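Local structure of putative Glycosidase (Bacteroides thetaiotaomicron, 3R67) at residues V133-Q138 with A180-K185; W201-W204 with N210-T213; W220-M223 with D229-K232. The protein is a putative glycosidase of undetermined function, a strand-rich protein whose superfamily is known for the five-bladed beta-propeller fold. All blocks are in the same frame, centred on the assembly; numbering follows the deposited sequence.

Interaction 1: residues V133-Q138 with A180-K185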
ATOM      1  N   VAL A 133      -8.189  -1.480   9.917  1.00 13.19           N
ATOM      2  CA  VAL A 133      -7.086  -2.407  10.036  1.00 13.75           C
ATOM      3  C   VAL A 133      -5.971  -1.919   9.107  1.00 18.45           C
ATOM      4  O   VAL A 133      -6.143  -1.838   7.881  1.00 17.66           O
ATOM      5  CB  VAL A 133      -7.532  -3.868   9.740  1.00 17.19           C
ATOM      6  CG1 VAL A 133      -6.355  -4.849   9.848  1.00 17.61           C
ATOM      7  CG2 VAL A 133      -8.654  -4.284  10.676  1.00 17.33           C
HETATM    8  N   MSE A 134      -4.834  -1.567   9.707  1.00 14.53           N
HETATM    9  CA  MSE A 134      -3.685  -1.099   8.955  1.00 12.61           C
HETATM   10  C   MSE A 134      -2.604  -2.147   8.896  1.00 18.15           C
HETATM   11  O   MSE A 134      -2.248  -2.711   9.926  1.00 18.63           O
HETATM   12  CB  MSE A 134      -3.111   0.176   9.583  1.00 13.37           C
HETATM   13  CG  MSE A 134      -1.838   0.695   8.858  1.00 17.50           C
HETATM   14 SE   MSE A 134      -0.738   1.859   9.969  0.75 22.31          SE
HETATM   15  CE  MSE A 134      -1.882   3.245  10.065  1.00 18.05           C
ATOM     16  N   LEU A 135      -2.087  -2.397   7.687  1.00 14.46           N
ATOM     17  CA  LEU A 135      -0.970  -3.294   7.401  0.50 13.41           C
ATOM     18  C   LEU A 135       0.176  -2.452   6.926  1.00 17.41           C
ATOM     19  O   LEU A 135       0.020  -1.747   5.919  1.00 16.24           O
ATOM     20  CB  LEU A 135      -1.365  -4.363   6.374  0.50 12.79           C
ATOM     21  CG  LEU A 135      -2.380  -5.388   6.846  0.50 17.47           C
ATOM     22  CD1 LEU A 135      -3.083  -5.967   5.704  0.50 17.26           C
ATOM     23  CD2 LEU A 135      -1.755  -6.445   7.745  0.50 18.49           C
ATOM     24  N   TYR A 136       1.287  -2.442   7.668  1.00 13.47           N
ATOM     25  CA  TYR A 136       2.422  -1.602   7.313  1.00 11.93           C
ATOM     26  C   TYR A 136       3.738  -2.333   7.523  1.00 19.33           C
ATOM     27  O   TYR A 136       3.768  -3.430   8.089  1.00 21.27           O
ATOM     28  CB  TYR A 136       2.369  -0.327   8.192  1.00 11.96           C
ATOM     29  CG  TYR A 136       2.615  -0.574   9.670  1.00 11.58           C
ATOM     30  CD1 TYR A 136       1.591  -1.018  10.506  1.00 10.87           C
ATOM     31  CD2 TYR A 136       3.857  -0.301  10.246  1.00 13.13           C
ATOM     32  CE1 TYR A 136       1.815  -1.265  11.859  1.00  9.38           C
ATOM     33  CE2 TYR A 136       4.088  -0.521  11.607  1.00 14.00           C
ATOM     34  CZ  TYR A 136       3.062  -1.001  12.412  1.00 17.94           C
ATOM     35  OH  TYR A 136       3.260  -1.211  13.762  1.00 14.33           O
ATOM     36  N   THR A 137       4.830  -1.712   7.091  1.00 16.21           N
ATOM     37  CA  THR A 137       6.171  -2.264   7.282  1.00 16.45           C
ATOM     38  C   THR A 137       6.867  -1.628   8.460  1.00 18.79           C
ATOM     39  O   THR A 137       6.947  -0.400   8.541  1.00 17.93           O
ATOM     40  CB  THR A 137       7.029  -2.045   6.025  1.00 22.06           C
ATOM     41  OG1 THR A 137       6.321  -2.432   4.866  1.00 15.42           O
ATOM     42  CG2 THR A 137       8.376  -2.742   6.095  1.00 22.50           C
ATOM     43  N   GLN A 138       7.404  -2.468   9.329  1.00 15.93           N
ATOM     44  CA  GLN A 138       8.286  -2.133  10.452  1.00 16.16           C
ATOM     45  C   GLN A 138       9.701  -2.167   9.943  1.00 21.04           C
ATOM     46  O   GLN A 138      10.074  -3.188   9.362  1.00 19.25           O
ATOM     47  CB  GLN A 138       8.089  -3.101  11.628  1.00 17.27           C
ATOM     48  CG  GLN A 138       6.725  -3.018  12.268  1.00 25.30           C
ATOM     49  CD  GLN A 138       6.580  -4.013  13.394  1.00 35.36           C
ATOM     50  OE1 GLN A 138       6.906  -5.203  13.267  1.00 26.81           O
ATOM     51  NE2 GLN A 138       5.984  -3.567  14.486  1.00 20.97           N
ATOM     52  N   ALA A 180       0.730  -5.555   1.984  1.00 17.56           N
ATOM     53  CA  ALA A 180      -0.415  -6.457   2.086  1.00 16.21           C
ATOM     54  C   ALA A 180      -1.707  -5.806   1.618  1.00 18.70           C
ATOM     55  O   ALA A 180      -2.033  -4.667   1.986  1.00 17.99           O
ATOM     56  CB  ALA A 180      -0.579  -6.924   3.511  1.00 17.01           C
ATOM     57  N   SER A 181      -2.454  -6.572   0.826  1.00 13.33           N
ATOM     58  CA  SER A 181      -3.731  -6.213   0.245  1.00 12.29           C
ATOM     59  C   SER A 181      -4.850  -7.110   0.779  1.00 16.88           C
ATOM     60  O   SER A 181      -5.020  -8.220   0.283  1.00 16.48           O
ATOM     61  CB  SER A 181      -3.662  -6.312  -1.273  1.00 13.16           C
ATOM     62  OG  SER A 181      -2.688  -5.407  -1.759  1.00 12.54           O
ATOM     63  N   ILE A 182      -5.605  -6.628   1.792  1.00 14.12           N
ATOM     64  CA  ILE A 182      -6.752  -7.361   2.364  1.00 14.32           C
ATOM     65  C   ILE A 182      -7.874  -7.403   1.322  1.00 14.52           C
ATOM     66  O   ILE A 182      -8.055  -6.418   0.627  1.00 10.91           O
ATOM     67  CB  ILE A 182      -7.238  -6.733   3.719  1.00 17.68           C
ATOM     68  CG1 ILE A 182      -6.243  -7.068   4.840  1.00 18.88           C
ATOM     69  CG2 ILE A 182      -8.643  -7.255   4.127  1.00 19.93           C
ATOM     70  CD1 ILE A 182      -6.663  -6.551   6.296  1.00 31.56           C
ATOM     71  N   VAL A 183      -8.652  -8.514   1.260  1.00 14.11           N
ATOM     72  CA  VAL A 183      -9.793  -8.641   0.350  1.00 14.32           C
ATOM     73  C   VAL A 183     -10.994  -7.874   0.965  1.00 19.29           C
ATOM     74  O   VAL A 183     -11.393  -8.108   2.107  1.00 20.52           O
ATOM     75  CB  VAL A 183     -10.155 -10.106  -0.003  1.00 17.65           C
ATOM     76  CG1 VAL A 183     -11.383 -10.160  -0.902  1.00 17.70           C
ATOM     77  CG2 VAL A 183      -8.983 -10.808  -0.682  1.00 16.67           C
ATOM     78  N   THR A 184     -11.530  -6.947   0.191  1.00 14.83           N
ATOM     79  CA  THR A 184     -12.669  -6.106   0.546  1.00 13.89           C
ATOM     80  C   THR A 184     -13.790  -6.280  -0.468  1.00 17.80           C
ATOM     81  O   THR A 184     -13.571  -6.791  -1.566  1.00 15.56           O
ATOM     82  CB  THR A 184     -12.269  -4.594   0.639  1.00 14.05           C
ATOM     83  OG1 THR A 184     -11.926  -4.091  -0.656  1.00 14.33           O
ATOM     84  CG2 THR A 184     -11.185  -4.313   1.647  1.00  4.90           C
ATOM     85  N   LYS A 185     -14.982  -5.800  -0.121  1.00 16.98           N
ATOM     86  CA  LYS A 185     -16.135  -5.837  -1.018  1.00 18.17           C
ATOM     87  C   LYS A 185     -17.015  -4.642  -0.737  1.00 22.65           C
ATOM     88  O   LYS A 185     -16.929  -4.068   0.350  1.00 21.70           O
ATOM     89  CB  LYS A 185     -16.942  -7.163  -0.886  1.00 19.84           C
ATOM     90  CG  LYS A 185     -17.662  -7.354   0.452  1.00 22.59           C
ATOM     91  CD  LYS A 185     -18.417  -8.657   0.488  1.00 28.27           C
ATOM     92  CE  LYS A 185     -19.123  -8.841   1.802  1.00 39.60           C
ATOM     93  NZ  LYS A 185     -19.863 -10.131   1.855  1.00 56.48           N
TER
HETATM   94  O   HOH W   1       1.044  -3.306   3.948  1.00 14.44           O

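Interaction 2: residues W201-W204 with N210-T213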
ATOM      1  N   TRP A 201      -8.968 -12.707   4.240  1.00 15.64           N
ATOM      2  CA  TRP A 201      -7.942 -13.036   3.245  1.00 14.19           C
ATOM      3  C   TRP A 201      -7.092 -11.844   2.866  1.00 17.36           C
ATOM      4  O   TRP A 201      -7.591 -10.715   2.821  1.00 16.09           O
ATOM      5  CB  TRP A 201      -8.640 -13.566   1.973  1.00 12.86           C
ATOM      6  CG  TRP A 201      -9.397 -14.851   2.174  1.00 14.72           C
ATOM      7  CD1 TRP A 201     -10.616 -14.999   2.768  1.00 18.30           C
ATOM      8  CD2 TRP A 201      -8.997 -16.157   1.749  1.00 15.09           C
ATOM      9  NE1 TRP A 201     -10.971 -16.327   2.797  1.00 18.68           N
ATOM     10  CE2 TRP A 201      -9.996 -17.062   2.179  1.00 19.81           C
ATOM     11  CE3 TRP A 201      -7.881 -16.658   1.053  1.00 16.22           C
ATOM     12  CZ2 TRP A 201      -9.923 -18.437   1.921  1.00 19.81           C
ATOM     13  CZ3 TRP A 201      -7.803 -18.025   0.809  1.00 18.24           C
ATOM     14  CH2 TRP A 201      -8.810 -18.897   1.249  1.00 19.77           C
HETATM   15  N   MSE A 202      -5.811 -12.097   2.544  1.00 14.78           N
HETATM   16  CA  MSE A 202      -4.939 -11.029   2.036  1.00 12.88           C
HETATM   17  C   MSE A 202      -3.909 -11.531   1.044  1.00 17.14           C
HETATM   18  O   MSE A 202      -3.377 -12.627   1.187  1.00 19.28           O
HETATM   19  CB  MSE A 202      -4.182 -10.280   3.147  1.00 13.57           C
HETATM   20  CG  MSE A 202      -3.094 -11.096   3.843  1.00 19.96           C
HETATM   21 SE   MSE A 202      -2.034 -10.025   5.079  0.75 25.64          SE
HETATM   22  CE  MSE A 202      -3.349  -9.091   5.634  1.00 21.48           C
ATOM     23  N   TYR A 203      -3.575 -10.669   0.087  1.00 12.30           N
ATOM     24  CA  TYR A 203      -2.460 -10.827  -0.833  1.00 12.26           C
ATOM     25  C   TYR A 203      -1.332 -10.044  -0.245  1.00 17.52           C
ATOM     26  O   TYR A 203      -1.578  -8.934   0.233  1.00 15.63           O
ATOM     27  CB  TYR A 203      -2.819 -10.375  -2.258  1.00 13.61           C
ATOM     28  CG  TYR A 203      -3.992 -11.119  -2.842  1.00 18.01           C
ATOM     29  CD1 TYR A 203      -3.816 -12.340  -3.491  1.00 20.54           C
ATOM     30  CD2 TYR A 203      -5.286 -10.611  -2.740  1.00 18.68           C
ATOM     31  CE1 TYR A 203      -4.900 -13.051  -3.996  1.00 21.27           C
ATOM     32  CE2 TYR A 203      -6.375 -11.308  -3.260  1.00 19.91           C
ATOM     33  CZ  TYR A 203      -6.176 -12.530  -3.878  1.00 26.05           C
ATOM     34  OH  TYR A 203      -7.242 -13.225  -4.374  1.00 31.28           O
ATOM     35  N   TRP A 204      -0.129 -10.604  -0.185  1.00 14.47           N
ATOM     36  CA  TRP A 204       0.978  -9.836   0.352  1.00 15.59           C
ATOM     37  C   TRP A 204       2.256 -10.233  -0.377  1.00 19.95           C
ATOM     38  O   TRP A 204       2.364 -11.350  -0.879  1.00 21.10           O
ATOM     39  CB  TRP A 204       1.111 -10.026   1.893  1.00 15.37           C
ATOM     40  CG  TRP A 204       1.617 -11.382   2.274  1.00 17.47           C
ATOM     41  CD1 TRP A 204       0.885 -12.527   2.421  1.00 21.03           C
ATOM     42  CD2 TRP A 204       2.984 -11.747   2.473  1.00 18.17           C
ATOM     43  NE1 TRP A 204       1.719 -13.588   2.697  1.00 21.56           N
ATOM     44  CE2 TRP A 204       3.016 -13.141   2.710  1.00 23.06           C
ATOM     45  CE3 TRP A 204       4.197 -11.035   2.445  1.00 19.65           C
ATOM     46  CZ2 TRP A 204       4.207 -13.825   2.963  1.00 22.93           C
ATOM     47  CZ3 TRP A 204       5.379 -11.725   2.649  1.00 21.56           C
ATOM     48  CH2 TRP A 204       5.376 -13.101   2.909  1.00 22.96           C
ATOM     49  N   ASN A 210       1.938 -13.927  -2.099  1.00 17.62           N
ATOM     50  CA  ASN A 210       1.449 -15.047  -1.303  1.00 18.87           C
ATOM     51  C   ASN A 210       0.044 -14.692  -0.825  1.00 21.86           C
ATOM     52  O   ASN A 210      -0.332 -13.522  -0.857  1.00 20.41           O
ATOM     53  CB  ASN A 210       2.419 -15.366  -0.131  1.00 20.37           C
ATOM     54  CG  ASN A 210       1.951 -16.443   0.836  1.00 31.86           C
ATOM     55  OD1 ASN A 210       1.657 -16.176   1.995  1.00 23.93           O
ATOM     56  ND2 ASN A 210       1.770 -17.655   0.364  1.00 20.60           N
ATOM     57  N   VAL A 211      -0.740 -15.691  -0.412  1.00 19.71           N
ATOM     58  CA  VAL A 211      -2.076 -15.470   0.140  1.00 18.73           C
ATOM     59  C   VAL A 211      -2.041 -15.921   1.591  1.00 22.54           C
ATOM     60  O   VAL A 211      -1.540 -17.004   1.892  1.00 24.08           O
ATOM     61  CB  VAL A 211      -3.210 -16.160  -0.671  1.00 22.11           C
ATOM     62  CG1 VAL A 211      -4.571 -15.991   0.014  1.00 21.04           C
ATOM     63  CG2 VAL A 211      -3.257 -15.643  -2.110  1.00 20.81           C
ATOM     64  N   ALA A 212      -2.505 -15.055   2.495  1.00 19.32           N
ATOM     65  CA  ALA A 212      -2.582 -15.361   3.920  1.00 20.34           C
ATOM     66  C   ALA A 212      -4.022 -15.254   4.387  1.00 24.89           C
ATOM     67  O   ALA A 212      -4.802 -14.510   3.782  1.00 22.66           O
ATOM     68  CB  ALA A 212      -1.682 -14.427   4.717  1.00 20.74           C
ATOM     69  N   THR A 213      -4.384 -16.005   5.450  1.00 22.72           N
ATOM     70  CA  THR A 213      -5.740 -15.967   6.001  1.00 22.09           C
ATOM     71  C   THR A 213      -5.687 -15.658   7.507  1.00 26.59           C
ATOM     72  O   THR A 213      -4.656 -15.847   8.161  1.00 26.68           O
ATOM     73  CB  THR A 213      -6.508 -17.275   5.733  1.00 30.85           C
ATOM     74  OG1 THR A 213      -5.953 -18.358   6.479  1.00 31.56           O
ATOM     75  CG2 THR A 213      -6.589 -17.627   4.254  1.00 26.52           C
TER

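Interaction 3: residues W220-M223 with D229-K232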
ATOM      1  N   TRP A 220      -2.166 -13.485  11.140  1.00 25.72           N
ATOM      2  CA  TRP A 220      -2.281 -13.951   9.769  1.00 23.56           C
ATOM      3  C   TRP A 220      -1.405 -15.164   9.553  1.00 28.81           C
ATOM      4  O   TRP A 220      -0.306 -15.246  10.090  1.00 29.66           O
ATOM      5  CB  TRP A 220      -1.916 -12.823   8.788  1.00 19.79           C
ATOM      6  CG  TRP A 220      -2.912 -11.703   8.826  1.00 19.68           C
ATOM      7  CD1 TRP A 220      -2.935 -10.647   9.695  1.00 22.45           C
ATOM      8  CD2 TRP A 220      -4.078 -11.569   8.003  1.00 18.25           C
ATOM      9  NE1 TRP A 220      -4.026  -9.851   9.445  1.00 20.74           N
ATOM     10  CE2 TRP A 220      -4.759 -10.407   8.427  1.00 21.12           C
ATOM     11  CE3 TRP A 220      -4.600 -12.307   6.928  1.00 18.95           C
ATOM     12  CZ2 TRP A 220      -5.928  -9.960   7.806  1.00 19.09           C
ATOM     13  CZ3 TRP A 220      -5.772 -11.875   6.330  1.00 19.36           C
ATOM     14  CH2 TRP A 220      -6.421 -10.714   6.765  1.00 19.18           C
ATOM     15  N   GLU A 221      -1.906 -16.108   8.755  1.00 25.44           N
ATOM     16  CA  GLU A 221      -1.230 -17.359   8.471  1.00 26.64           C
ATOM     17  C   GLU A 221      -0.922 -17.499   6.954  1.00 30.44           C
ATOM     18  O   GLU A 221      -1.847 -17.756   6.177  1.00 30.32           O
ATOM     19  CB  GLU A 221      -2.106 -18.525   8.961  1.00 29.31           C
ATOM     20  CG  GLU A 221      -1.468 -19.886   8.800  1.00 40.28           C
ATOM     21  CD  GLU A 221      -2.391 -21.029   9.152  1.00 60.44           C
ATOM     22  OE1 GLU A 221      -3.259 -21.370   8.318  1.00 51.99           O
ATOM     23  OE2 GLU A 221      -2.235 -21.600  10.254  1.00 63.84           O
ATOM     24  N   PRO A 222       0.364 -17.356   6.526  1.00 25.42           N
ATOM     25  CA  PRO A 222       0.698 -17.537   5.099  1.00 24.16           C
ATOM     26  C   PRO A 222       0.368 -18.941   4.604  1.00 28.96           C
ATOM     27  O   PRO A 222       0.635 -19.925   5.308  1.00 30.15           O
ATOM     28  CB  PRO A 222       2.216 -17.297   5.053  1.00 25.82           C
ATOM     29  CG  PRO A 222       2.525 -16.514   6.291  1.00 31.07           C
ATOM     30  CD  PRO A 222       1.573 -17.043   7.321  1.00 27.43           C
HETATM   31  N   MSE A 223      -0.225 -19.048   3.402  1.00 23.55           N
HETATM   32  CA  MSE A 223      -0.575 -20.362   2.852  1.00 22.32           C
HETATM   33  C   MSE A 223       0.658 -21.001   2.263  1.00 29.51           C
HETATM   34  O   MSE A 223       1.439 -20.330   1.588  1.00 27.31           O
HETATM   35  CB  MSE A 223      -1.694 -20.260   1.821  1.00 22.31           C
HETATM   36  CG  MSE A 223      -3.027 -19.851   2.460  1.00 26.36           C
HETATM   37 SE   MSE A 223      -4.475 -19.755   1.207  0.75 29.78          SE
HETATM   38  CE  MSE A 223      -4.556 -21.644   0.731  1.00 27.49           C
ATOM     39  N   ASP A 229       6.678 -24.497   1.702  1.00 48.66           N
ATOM     40  CA  ASP A 229       7.141 -23.217   1.166  1.00 46.49           C
ATOM     41  C   ASP A 229       5.951 -22.336   0.857  1.00 43.65           C
ATOM     42  O   ASP A 229       4.859 -22.864   0.656  1.00 43.57           O
ATOM     43  CB  ASP A 229       7.992 -23.452  -0.099  1.00 49.72           C
ATOM     44  CG  ASP A 229       9.194 -24.348   0.128  1.00 69.75           C
ATOM     45  OD1 ASP A 229       9.871 -24.185   1.176  1.00 72.40           O
ATOM     46  OD2 ASP A 229       9.476 -25.195  -0.751  1.00 78.39           O
ATOM     47  N   PHE A 230       6.138 -21.011   0.796  1.00 34.59           N
ATOM     48  CA  PHE A 230       5.020 -20.128   0.475  1.00 30.92           C
ATOM     49  C   PHE A 230       4.357 -20.460  -0.840  1.00 31.58           C
ATOM     50  O   PHE A 230       5.037 -20.738  -1.831  1.00 30.61           O
ATOM     51  CB  PHE A 230       5.428 -18.649   0.397  1.00 30.31           C
ATOM     52  CG  PHE A 230       5.935 -17.996   1.649  1.00 30.76           C
ATOM     53  CD1 PHE A 230       5.146 -17.948   2.794  1.00 32.07           C
ATOM     54  CD2 PHE A 230       7.129 -17.288   1.642  1.00 31.62           C
ATOM     55  CE1 PHE A 230       5.602 -17.316   3.947  1.00 32.43           C
ATOM     56  CE2 PHE A 230       7.562 -16.617   2.777  1.00 34.28           C
ATOM     57  CZ  PHE A 230       6.795 -16.635   3.926  1.00 32.19           C
ATOM     58  N   LEU A 231       3.030 -20.382  -0.851  1.00 25.76           N
ATOM     59  CA  LEU A 231       2.247 -20.498  -2.067  1.00 24.94           C
ATOM     60  C   LEU A 231       2.424 -19.194  -2.854  1.00 25.27           C
ATOM     61  O   LEU A 231       2.216 -18.114  -2.289  1.00 24.50           O
ATOM     62  CB  LEU A 231       0.781 -20.786  -1.714  1.00 25.48           C
ATOM     63  CG  LEU A 231      -0.182 -20.971  -2.865  1.00 30.38           C
ATOM     64  CD1 LEU A 231       0.112 -22.258  -3.625  1.00 31.57           C
ATOM     65  CD2 LEU A 231      -1.606 -21.008  -2.354  1.00 32.55           C
ATOM     66  N   LYS A 232       2.905 -19.278  -4.094  1.00 19.79           N
ATOM     67  CA  LYS A 232       3.147 -18.108  -4.938  1.00 18.79           C
ATOM     68  C   LYS A 232       2.051 -18.027  -6.015  1.00 23.35           C
ATOM     69  O   LYS A 232       2.072 -18.793  -6.978  1.00 25.43           O
ATOM     70  CB  LYS A 232       4.553 -18.191  -5.553  1.00 21.59           C
ATOM     71  CG  LYS A 232       5.677 -18.219  -4.531  1.00 25.36           C
ATOM     72  CD  LYS A 232       7.028 -18.303  -5.214  1.00 29.35           C
ATOM     73  CE  LYS A 232       8.168 -18.233  -4.229  1.00 40.70           C
ATOM     74  NZ  LYS A 232       9.479 -18.244  -4.930  1.00 53.48           N
TER

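Interaction 1: residues V133-Q138 with A180-K185
Leu135 and Ile182 turn their chains the same way at the first torsion, chi1 -68° and -74°, each placing its gamma carbon (CG and CG1) beside its own backbone N and opposite the carbonyl carbon. Both CB atoms start toward the other strand, and the two side chains meet across the gap at about a right angle. In the conformer described here (Leu135 is modelled in two), Leu135 CD1 does most of the touching: it lies 3.5 Å from Ile182 CG1 and equally close, 3.5 Å, to Ala180 CB. Both are snug for carbon pairs, a tightness that is doubtful, since the other conformer may not share it. At the far end Ile182 CD1 reaches Val133 CG1 at 4.0 Å, again with the side chains crossed. Val133 and Leu135 thus meet Ile182 through methyl groups, Leu135 CD1 also touching the CG1 methylene, while Ala180 offers its single methyl to Leu135 CD1. The strand segments run nearly antiparallel, 164° between their directions, yet their axes stay 7.8 Å apart and they belong to different sheets. One water spans the gap: it accepts from Ala180 N at 3.0 Å and gives a weak hydrogen bond to Leu135 O at 2.7 Å. Met202 of strand 199-204 and Val148 of strand 144-151 border the same aliphatic patch. Two beta-sheets of the core, consistent with neighbouring propeller blades, are therefore joined here by hydrocarbon packing, with a water in place of any direct polar link between the two backbones.

Interaction 2: residues W201-W204 with N210-T213
A beta hairpin, formed by strands 199-204 and 210-214, brings Trp201-Trp204 alongside Asn210-Thr213 in antiparallel register. Two hydrogen-bonded pairs hold it. Met202 and Ala212 exchange bonds in both directions, Met202 N to Ala212 O and Ala212 N to Met202 O, each 2.9 Å. Trp204 and Asn210 do likewise, Trp204 N to Asn210 O at 3.0 Å and Asn210 N to Trp204 O at 2.9 Å. The last pair adds a side-chain bond on the face shared with Met202 and Ala212: Trp204 NE1 donates to a lone pair of Asn210 OD1 at 2.7 Å, in the amide plane but bent (135° at the hydrogen). Indole and amide stand almost perpendicular, 82° apart. With chi1 72°, Trp204 CG sits between its backbone N and carbonyl carbon, which carries the ring back alongside Asn210. The amide is gripped from its other end too, since Asn210 ND2 bonds to the carbonyls of Met223 and Leu231. On the opposite face Thr213 CG2 lies over the Trp201 indole, 3.6 Å from the centroid of the six-membered ring, a CH-pi contact, while Val211 CG1 meets the edge of that ring at CE3 (3.5 Å). The other methyl, Val211 CG2, lies against Tyr203 CD1 and CE1, so this valine is wedged between two aromatic side chains. Strand 180-187 flanks the hairpin through backbone bonds of Val183 with Trp201 and Ser181 with Tyr203, and strand 221-222 and the residue after it extend the sheet beyond 210-214, through backbone bonds of Glu221 with Thr213 and Met223 with Val211.

Interaction 3: residues W220-M223 with D229-K232
Pro222 meets the edge of the Phe230 ring, the two side chains lying side by side and pointing the same way. Its CB, which starts toward segment 229-232, comes 3.6 Å from Phe230 CE1 and 3.8 Å from Phe230 CD1. The next atom out, Pro222 CG, is still 4.0 Å from Phe230 CE1. Pro222 CB approaches close to the plane of the phenyl ring, so the proline abuts a ring edge and stacks on neither face. Phe230 takes up this position with chi1 -64°, its CG beside the backbone N, and the ring reaches nearer to the proline than the start of the side chain suggests. Beyond the contact, Phe172 stacks on the ring and Trp204 meets it edge-to-face. The backbones are tied next door by one hydrogen bond, Leu231 N to Met223 O at 2.9 Å and almost straight (167° at the hydrogen), although the donor is tilted 24° from the carbonyl plane. Met223 O also accepts from Asn210 ND2, so two donors share this oxygen. Leu231 CB passes 3.4 Å from Met223 O, and Leu231 CD2 reaches Met223 CB only loosely, at 4.2 Å. Residues 229-232 form no regular strand; they belong to a surface loop that folds back beside the end of strand 221-222. Joined by a single backbone bond and a proline-aromatic contact, this is an irregular loop packed against the edge strand of a beta-sheet, probably one blade of the propeller that this superfamily is known for.

How the interactions relate
The three contacts run outward from the middle of the protein. Interaction 1 is buried and joins two sheets by aliphatic packing and a water; interaction 2, also buried, lies within one sheet and relies on paired backbone bonds backed by aromatic side chains; interaction 3 is at the surface, where a loop meets a short strand through one bond and modest packing. Strands 180-187, 199-204, 210-214 and 221-222 neighbour one another in turn, so one sheet carries part of all three. Met202 links the first two through Ile182, Trp220 touches both Ile182 and Met202, and the Asn210 amide ties the hairpin to the loop of interaction 3.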